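Local coordinates for protein short chain dehydrogenase (Leptospira borgpetersenii serovar Hardjo-bovis, PDB 6UH2) that binds NAD+ in a Rossmann fold and probably acts as an oxidoreductase of the short-chain dehydrogenase/reductase family, working on CH-OH groups, at residues E35-Y40 with V57-N62; S83-N88 with F133-E138. All coordinates share one frame; numbering follows the deposited sequence.

Interaction 1: residues E35-Y40 with V57-N62; sequences ELVESY and VDYKSN
Val37 lays one methyl over a face of the Tyr59 ring, a CH-pi contact in which CG1 stands 4.0 Å from the ring centroid and 24° off the ring normal. The methyl is shifted toward the phenol end, so that Val37 CG1 comes closest to Tyr59 CZ, at 3.7 Å. It gets there because it lies anti to the backbone N (chi1 168°), while CG2 lies beside that N. This is the tight part of the contact, an example of a loop aromatic packing on a Rossmann helix. Val57 CG1, from the loop itself, sits over the opposite face near the rim, 4.1 Å above the plane, so a valine methyl lies on each face, the one from Val37 the closer.

The other part is looser and wetter. Glu38 only brushes the ring, its CB lying 4.2 Å from Tyr59 CE1 in an oblique approach, and its chain then runs on to a shared water. That water lies 2.8 Å from Tyr59 OH and donates to Glu38 OE2 over 3.2 Å, so the two polar ends are joined through solvent.

Tyr59 also packs on Ser34 and Leu41 of the same helix, 31-42, and its ring meets that of Phe64 in strand 64-68. On the sheet side, Val37 packs on Val47 of strand 46-51, so the loop between these two strands is packed against the helix that precedes them.

Interaction 2: residues S83-N88 with F133-E138; sequences SLENQN and FRLWKE
Glu85 and Leu135 each carry CG anti to the backbone N, with chi1 at -174° and 177°, and these torsions send the two side chains across the gap between neighbouring helices. The setting is the outer layer of a Rossmann fold: helix 74-86 and helix 111-139 flank the parallel sheet and meet here near their C-terminal ends.

Contact is slight and mixed in character. Glu85 is extended beyond CG and passes its carboxylate over the tip of Leu135, whose CD1 lies 3.5 Å from Glu85 OE1 and 3.8 Å from Glu85 CD. The methyl therefore sits over one face of the carboxylate, on the OE1 side, with Glu85 CG a little farther off. One turn further on, Glu138 brings a second carboxylate, its plane turned 64° from the first. Glu85 OE2 and Glu138 OE2 are 3.7 Å apart, a closeness of like charges that would probably raise the proton affinity of one or both acids. A weak, long ion pair from Glu85 OE2 to Lys139 NZ may offset part of this charge.

Just beyond Glu85 its helix ends in a Schellman motif, with Asn88 as the C-prime residue at positive phi and Asn88 N bonded to Glu85 O. A water also lies between the acids. With more acceptors around it than protons, it probably cannot serve them all; it stands 2.6 Å from Glu85 OE1 and, more weakly linked, 2.9 Å from Glu138 OE2.

Overall arrangement
The two contacts follow one another along the chain and illustrate how one Rossmann fold packs its layers in different ways: an aromatic face under a methyl in interaction 1, like charges facing each other in interaction 2. Their centres lie 23 Å apart and their nearest atoms about 10 Å, without touching. Interaction 1 is the one near the cofactor: the side chain of Val37 is about 10 Å from the bound NAD and about 8 Å from the side chains of Asp51 and Cys97, both of which contribute to the NAD+ site. Interaction 2 lies away from that site, at the edge of the molecule, with its centre about 20 Å from that of the chain.

Interaction 1: residues E35-Y40 with V57-N62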
ATOM      1  N   GLU B  35       3.189 -18.468   3.719  1.00 20.41           N
ATOM      2  CA  GLU B  35       3.774 -17.744   2.596  1.00 20.88           C
ATOM      3  C   GLU B  35       4.638 -16.590   3.094  1.00 13.08           C
ATOM      4  O   GLU B  35       5.732 -16.347   2.569  1.00 13.77           O
ATOM      5  CB  GLU B  35       2.670 -17.238   1.662  1.00 18.60           C
ATOM      6  CG  GLU B  35       3.168 -16.372   0.515  1.00 20.17           C
ATOM      7  CD  GLU B  35       3.871 -17.175  -0.580  1.00 29.81           C
ATOM      8  OE1 GLU B  35       3.761 -18.417  -0.594  1.00 32.03           O
ATOM      9  OE2 GLU B  35       4.542 -16.554  -1.420  1.00 39.36           O
ATOM     10  N   LEU B  36       4.175 -15.885   4.125  1.00 13.78           N
ATOM     11  CA  LEU B  36       4.968 -14.783   4.659  1.00 13.55           C
ATOM     12  C   LEU B  36       6.253 -15.293   5.297  1.00 16.09           C
ATOM     13  O   LEU B  36       7.306 -14.672   5.141  1.00 14.11           O
ATOM     14  CB  LEU B  36       4.155 -13.968   5.671  1.00 14.95           C
ATOM     15  CG  LEU B  36       2.886 -13.264   5.153  1.00 18.29           C
ATOM     16  CD1 LEU B  36       2.318 -12.303   6.206  1.00 15.95           C
ATOM     17  CD2 LEU B  36       3.173 -12.521   3.848  1.00 15.33           C
ATOM     18  N   VAL B  37       6.184 -16.407   6.031  1.00 14.40           N
ATOM     19  CA  VAL B  37       7.400 -16.982   6.615  1.00 12.72           C
ATOM     20  C   VAL B  37       8.402 -17.320   5.521  1.00 17.51           C
ATOM     21  O   VAL B  37       9.571 -16.922   5.580  1.00 18.86           O
ATOM     22  CB  VAL B  37       7.065 -18.221   7.463  1.00 18.90           C
ATOM     23  CG1 VAL B  37       8.354 -18.985   7.811  1.00 16.17           C
ATOM     24  CG2 VAL B  37       6.307 -17.823   8.741  1.00 14.96           C
ATOM     25  N   GLU B  38       7.955 -18.068   4.507  1.00 14.43           N
ATOM     26  CA  GLU B  38       8.836 -18.446   3.413  1.00 15.63           C
ATOM     27  C   GLU B  38       9.454 -17.222   2.743  1.00 15.50           C
ATOM     28  O   GLU B  38      10.650 -17.216   2.437  1.00 15.48           O
ATOM     29  CB  GLU B  38       8.049 -19.274   2.397  1.00 25.25           C
ATOM     30  CG  GLU B  38       8.890 -20.162   1.505  1.00 41.93           C
ATOM     31  CD  GLU B  38       8.033 -20.998   0.576  1.00 55.40           C
ATOM     32  OE1 GLU B  38       7.816 -20.572  -0.579  1.00 54.67           O
ATOM     33  OE2 GLU B  38       7.556 -22.069   1.013  1.00 65.10           O
ATOM     34  N   SER B  39       8.654 -16.170   2.517  1.00 15.81           N
ATOM     35  CA  SER B  39       9.160 -14.982   1.828  1.00 16.97           C
ATOM     36  C   SER B  39      10.201 -14.244   2.663  1.00 14.42           C
ATOM     37  O   SER B  39      11.252 -13.840   2.146  1.00 14.74           O
ATOM     38  CB  SER B  39       7.999 -14.053   1.478  1.00 18.34           C
ATOM     39  OG  SER B  39       7.153 -14.674   0.536  1.00 19.57           O
ATOM     40  N   TYR B  40       9.933 -14.057   3.956  1.00 13.98           N
ATOM     41  CA  TYR B  40      10.915 -13.395   4.805  1.00 16.28           C
ATOM     42  C   TYR B  40      12.199 -14.209   4.914  1.00 15.41           C
ATOM     43  O   TYR B  40      13.299 -13.648   4.883  1.00 14.22           O
ATOM     44  CB  TYR B  40      10.334 -13.137   6.191  1.00 16.63           C
ATOM     45  CG  TYR B  40       9.580 -11.834   6.298  1.00 14.36           C
ATOM     46  CD1 TYR B  40      10.244 -10.613   6.207  1.00 17.28           C
ATOM     47  CD2 TYR B  40       8.207 -11.822   6.499  1.00 13.00           C
ATOM     48  CE1 TYR B  40       9.546  -9.403   6.317  1.00 14.52           C
ATOM     49  CE2 TYR B  40       7.510 -10.630   6.604  1.00 15.92           C
ATOM     50  CZ  TYR B  40       8.180  -9.429   6.521  1.00 17.87           C
ATOM     51  OH  TYR B  40       7.475  -8.251   6.637  1.00 17.37           O
ATOM     52  N   VAL B  57       5.483 -27.301   6.522  1.00 30.94           N
ATOM     53  CA  VAL B  57       6.687 -27.383   5.713  1.00 34.46           C
ATOM     54  C   VAL B  57       7.882 -27.370   6.648  1.00 32.40           C
ATOM     55  O   VAL B  57       7.884 -26.644   7.649  1.00 33.25           O
ATOM     56  CB  VAL B  57       6.759 -26.208   4.714  1.00 42.40           C
ATOM     57  CG1 VAL B  57       8.078 -26.225   3.949  1.00 47.79           C
ATOM     58  CG2 VAL B  57       5.565 -26.254   3.766  1.00 41.22           C
ATOM     59  N   ASP B  58       8.890 -28.181   6.331  1.00 27.22           N
ATOM     60  CA  ASP B  58      10.180 -28.134   7.015  1.00 28.45           C
ATOM     61  C   ASP B  58      11.057 -27.126   6.279  1.00 31.34           C
ATOM     62  O   ASP B  58      11.618 -27.427   5.223  1.00 31.41           O
ATOM     63  CB  ASP B  58      10.825 -29.516   7.048  1.00 34.48           C
ATOM     64  CG  ASP B  58      12.145 -29.528   7.798  1.00 40.28           C
ATOM     65  OD1 ASP B  58      12.517 -28.482   8.375  1.00 38.47           O
ATOM     66  OD2 ASP B  58      12.813 -30.582   7.813  1.00 42.08           O
ATOM     67  N   TYR B  59      11.193 -25.924   6.843  1.00 25.02           N
ATOM     68  CA  TYR B  59      11.970 -24.895   6.161  1.00 26.78           C
ATOM     69  C   TYR B  59      13.465 -25.196   6.130  1.00 26.95           C
ATOM     70  O   TYR B  59      14.179 -24.604   5.312  1.00 29.31           O
ATOM     71  CB  TYR B  59      11.714 -23.534   6.806  1.00 24.58           C
ATOM     72  CG  TYR B  59      10.276 -23.103   6.683  1.00 25.34           C
ATOM     73  CD1 TYR B  59       9.775 -22.649   5.469  1.00 26.47           C
ATOM     74  CD2 TYR B  59       9.416 -23.150   7.774  1.00 25.41           C
ATOM     75  CE1 TYR B  59       8.458 -22.256   5.338  1.00 27.42           C
ATOM     76  CE2 TYR B  59       8.087 -22.753   7.657  1.00 25.69           C
ATOM     77  CZ  TYR B  59       7.615 -22.308   6.436  1.00 27.82           C
ATOM     78  OH  TYR B  59       6.298 -21.915   6.308  1.00 28.40           O
ATOM     79  N   LYS B  60      13.948 -26.100   6.986  1.00 28.49           N
ATOM     80  CA  LYS B  60      15.357 -26.509   7.004  1.00 30.76           C
ATOM     81  C   LYS B  60      16.282 -25.292   7.067  1.00 30.59           C
ATOM     82  O   LYS B  60      17.238 -25.155   6.301  1.00 32.00           O
ATOM     83  CB  LYS B  60      15.681 -27.389   5.792  1.00 33.73           C
ATOM     84  N   SER B  61      15.973 -24.384   7.989  1.00 28.64           N
ATOM     85  CA  SER B  61      16.729 -23.148   8.131  1.00 24.56           C
ATOM     86  C   SER B  61      16.994 -22.890   9.601  1.00 24.71           C
ATOM     87  O   SER B  61      16.058 -22.890  10.408  1.00 26.48           O
ATOM     88  CB  SER B  61      15.973 -21.958   7.534  1.00 27.52           C
ATOM     89  OG  SER B  61      16.573 -20.745   7.942  1.00 34.10           O
ATOM     90  N   ASN B  62      18.257 -22.640   9.947  1.00 26.11           N
ATOM     91  CA  ASN B  62      18.549 -22.195  11.303  1.00 26.70           C
ATOM     92  C   ASN B  62      18.203 -20.724  11.519  1.00 21.61           C
ATOM     93  O   ASN B  62      18.459 -20.191  12.599  1.00 26.75           O
ATOM     94  CB  ASN B  62      20.018 -22.461  11.670  1.00 33.53           C
ATOM     95  CG  ASN B  62      21.009 -21.702  10.798  1.00 46.63           C
ATOM     96  OD1 ASN B  62      20.640 -20.835  10.002  1.00 43.03           O
ATOM     97  ND2 ASN B  62      22.294 -22.027  10.959  1.00 54.32           N
TER
HETATM   98  O   HOH W   1       5.655 -22.361   3.591  1.00 37.63           O

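Interaction 2: residues S83-N88 with F133-E138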
ATOM      1  N   SER B  83      11.589 -14.908  27.515  1.00 22.88           N
ATOM      2  CA  SER B  83      12.607 -15.732  26.875  1.00 27.77           C
ATOM      3  C   SER B  83      13.211 -15.036  25.655  1.00 24.07           C
ATOM      4  O   SER B  83      14.422 -15.132  25.418  1.00 30.80           O
ATOM      5  CB  SER B  83      12.002 -17.080  26.493  1.00 34.49           C
ATOM      6  OG  SER B  83      12.916 -17.849  25.743  1.00 45.65           O
ATOM      7  N   LEU B  84      12.387 -14.338  24.865  1.00 23.87           N
ATOM      8  CA  LEU B  84      12.907 -13.617  23.706  1.00 20.63           C
ATOM      9  C   LEU B  84      13.898 -12.546  24.129  1.00 27.67           C
ATOM     10  O   LEU B  84      14.956 -12.386  23.507  1.00 26.62           O
ATOM     11  CB  LEU B  84      11.765 -12.990  22.908  1.00 22.97           C
ATOM     12  CG  LEU B  84      10.804 -13.955  22.206  1.00 23.38           C
ATOM     13  CD1 LEU B  84       9.685 -13.201  21.530  1.00 21.47           C
ATOM     14  CD2 LEU B  84      11.559 -14.805  21.199  1.00 23.68           C
ATOM     15  N   GLU B  85      13.575 -11.798  25.187  1.00 26.03           N
ATOM     16  CA  GLU B  85      14.502 -10.784  25.675  1.00 33.30           C
ATOM     17  C   GLU B  85      15.772 -11.428  26.222  1.00 33.17           C
ATOM     18  O   GLU B  85      16.889 -10.966  25.940  1.00 26.81           O
ATOM     19  CB  GLU B  85      13.815  -9.925  26.744  1.00 32.42           C
ATOM     20  CG  GLU B  85      14.654  -8.750  27.212  1.00 35.63           C
ATOM     21  CD  GLU B  85      13.948  -7.898  28.256  1.00 36.68           C
ATOM     22  OE1 GLU B  85      12.722  -8.047  28.429  1.00 36.36           O
ATOM     23  OE2 GLU B  85      14.632  -7.084  28.912  1.00 44.94           O
ATOM     24  N   ASN B  86      15.617 -12.509  26.995  1.00 31.62           N
ATOM     25  CA  ASN B  86      16.767 -13.199  27.565  1.00 27.37           C
ATOM     26  C   ASN B  86      17.714 -13.686  26.482  1.00 25.92           C
ATOM     27  O   ASN B  86      18.937 -13.665  26.663  1.00 27.77           O
ATOM     28  CB  ASN B  86      16.306 -14.384  28.414  1.00 29.51           C
ATOM     29  CG  ASN B  86      15.689 -13.963  29.732  1.00 39.46           C
ATOM     30  OD1 ASN B  86      15.577 -12.774  30.035  1.00 39.20           O
ATOM     31  ND2 ASN B  86      15.270 -14.945  30.521  1.00 40.51           N
ATOM     32  N   GLN B  87      17.168 -14.131  25.350  1.00 24.12           N
ATOM     33  CA  GLN B  87      17.950 -14.710  24.268  1.00 26.06           C
ATOM     34  C   GLN B  87      18.373 -13.687  23.226  1.00 27.91           C
ATOM     35  O   GLN B  87      18.875 -14.082  22.167  1.00 27.80           O
ATOM     36  CB  GLN B  87      17.161 -15.826  23.583  1.00 24.24           C
ATOM     37  CG  GLN B  87      16.822 -17.014  24.461  1.00 31.57           C
ATOM     38  CD  GLN B  87      15.942 -18.005  23.729  1.00 44.45           C
ATOM     39  OE1 GLN B  87      16.355 -18.592  22.733  1.00 52.74           O
ATOM     40  NE2 GLN B  87      14.713 -18.173  24.200  1.00 46.36           N
ATOM     41  N   ASN B  88      18.168 -12.396  23.486  1.00 26.14           N
ATOM     42  CA  ASN B  88      18.442 -11.350  22.498  1.00 23.58           C
ATOM     43  C   ASN B  88      17.724 -11.652  21.191  1.00 25.62           C
ATOM     44  O   ASN B  88      18.304 -11.597  20.103  1.00 29.29           O
ATOM     45  CB  ASN B  88      19.944 -11.179  22.260  1.00 29.97           C
ATOM     46  CG  ASN B  88      20.694 -10.840  23.522  1.00 37.18           C
ATOM     47  OD1 ASN B  88      20.469  -9.790  24.131  1.00 44.58           O
ATOM     48  ND2 ASN B  88      21.595 -11.727  23.929  1.00 35.65           N
ATOM     49  N   PHE B 133       5.045  -3.489  22.139  1.00 16.39           N
ATOM     50  CA  PHE B 133       5.184  -2.057  22.407  1.00 17.85           C
ATOM     51  C   PHE B 133       5.991  -1.795  23.676  1.00 17.76           C
ATOM     52  O   PHE B 133       6.918  -0.978  23.674  1.00 16.56           O
ATOM     53  CB  PHE B 133       3.806  -1.401  22.518  1.00 15.09           C
ATOM     54  CG  PHE B 133       3.861   0.051  22.906  1.00 19.45           C
ATOM     55  CD1 PHE B 133       4.190   1.019  21.966  1.00 22.27           C
ATOM     56  CD2 PHE B 133       3.602   0.446  24.212  1.00 17.38           C
ATOM     57  CE1 PHE B 133       4.244   2.359  22.324  1.00 24.66           C
ATOM     58  CE2 PHE B 133       3.647   1.784  24.569  1.00 19.40           C
ATOM     59  CZ  PHE B 133       3.968   2.739  23.621  1.00 21.75           C
ATOM     60  N   ARG B 134       5.637  -2.466  24.775  1.00 16.70           N
ATOM     61  CA  ARG B 134       6.347  -2.247  26.032  1.00 21.57           C
ATOM     62  C   ARG B 134       7.832  -2.580  25.904  1.00 22.56           C
ATOM     63  O   ARG B 134       8.687  -1.848  26.418  1.00 19.99           O
ATOM     64  CB  ARG B 134       5.692  -3.066  27.147  1.00 21.70           C
ATOM     65  CG  ARG B 134       4.328  -2.524  27.584  1.00 21.42           C
ATOM     66  CD  ARG B 134       3.661  -3.388  28.663  1.00 18.21           C
ATOM     67  NE  ARG B 134       4.541  -3.618  29.801  1.00 30.24           N
ATOM     68  CZ  ARG B 134       4.581  -2.858  30.892  1.00 36.40           C
ATOM     69  NH1 ARG B 134       3.780  -1.806  31.007  1.00 30.46           N
ATOM     70  NH2 ARG B 134       5.424  -3.155  31.871  1.00 37.46           N
ATOM     71  N   LEU B 135       8.159  -3.673  25.212  1.00 18.53           N
ATOM     72  CA  LEU B 135       9.561  -4.065  25.077  1.00 22.61           C
ATOM     73  C   LEU B 135      10.331  -3.085  24.199  1.00 17.36           C
ATOM     74  O   LEU B 135      11.450  -2.682  24.544  1.00 18.60           O
ATOM     75  CB  LEU B 135       9.649  -5.487  24.519  1.00 17.01           C
ATOM     76  CG  LEU B 135      11.037  -6.078  24.228  1.00 25.46           C
ATOM     77  CD1 LEU B 135      11.868  -6.269  25.511  1.00 25.21           C
ATOM     78  CD2 LEU B 135      10.895  -7.391  23.451  1.00 22.91           C
ATOM     79  N   TRP B 136       9.749  -2.689  23.060  1.00 16.14           N
ATOM     80  CA  TRP B 136      10.416  -1.739  22.170  1.00 20.48           C
ATOM     81  C   TRP B 136      10.625  -0.391  22.846  1.00 22.42           C
ATOM     82  O   TRP B 136      11.707   0.205  22.757  1.00 19.53           O
ATOM     83  CB  TRP B 136       9.596  -1.552  20.900  1.00 18.15           C
ATOM     84  CG  TRP B 136       9.659  -2.703  19.974  1.00 22.96           C
ATOM     85  CD1 TRP B 136      10.535  -3.746  20.010  1.00 22.76           C
ATOM     86  CD2 TRP B 136       8.799  -2.934  18.861  1.00 17.95           C
ATOM     87  NE1 TRP B 136      10.270  -4.622  18.978  1.00 19.92           N
ATOM     88  CE2 TRP B 136       9.214  -4.139  18.251  1.00 16.32           C
ATOM     89  CE3 TRP B 136       7.719  -2.232  18.313  1.00 15.18           C
ATOM     90  CZ2 TRP B 136       8.586  -4.658  17.112  1.00 19.37           C
ATOM     91  CZ3 TRP B 136       7.086  -2.756  17.186  1.00 21.07           C
ATOM     92  CH2 TRP B 136       7.520  -3.957  16.605  1.00 16.24           C
ATOM     93  N   LYS B 137       9.585   0.110  23.515  1.00 20.05           N
ATOM     94  CA  LYS B 137       9.691   1.377  24.234  1.00 25.23           C
ATOM     95  C   LYS B 137      10.816   1.332  25.258  1.00 26.02           C
ATOM     96  O   LYS B 137      11.545   2.315  25.443  1.00 28.98           O
ATOM     97  CB  LYS B 137       8.347   1.695  24.897  1.00 25.66           C
ATOM     98  CG  LYS B 137       8.304   2.961  25.744  1.00 31.31           C
ATOM     99  CD  LYS B 137       6.937   3.086  26.402  1.00 35.62           C
ATOM    100  CE  LYS B 137       6.902   4.196  27.437  1.00 42.83           C
ATOM    101  NZ  LYS B 137       5.626   4.166  28.201  1.00 43.72           N
ATOM    102  N   GLU B 138      10.991   0.185  25.909  1.00 24.72           N
ATOM    103  CA  GLU B 138      12.014   0.066  26.938  1.00 26.57           C
ATOM    104  C   GLU B 138      13.409  -0.009  26.331  1.00 35.85           C
ATOM    105  O   GLU B 138      14.364   0.547  26.885  1.00 32.68           O
ATOM    106  CB  GLU B 138      11.726  -1.163  27.792  1.00 34.32           C
ATOM    107  CG  GLU B 138      12.725  -1.411  28.887  1.00 44.82           C
ATOM    108  CD  GLU B 138      12.558  -2.779  29.490  1.00 58.16           C
ATOM    109  OE1 GLU B 138      11.493  -3.039  30.089  1.00 63.76           O
ATOM    110  OE2 GLU B 138      13.481  -3.605  29.344  1.00 63.16           O
TER
HETATM  111  O   HOH W   2      11.583  -5.796  29.163  1.00 41.17           O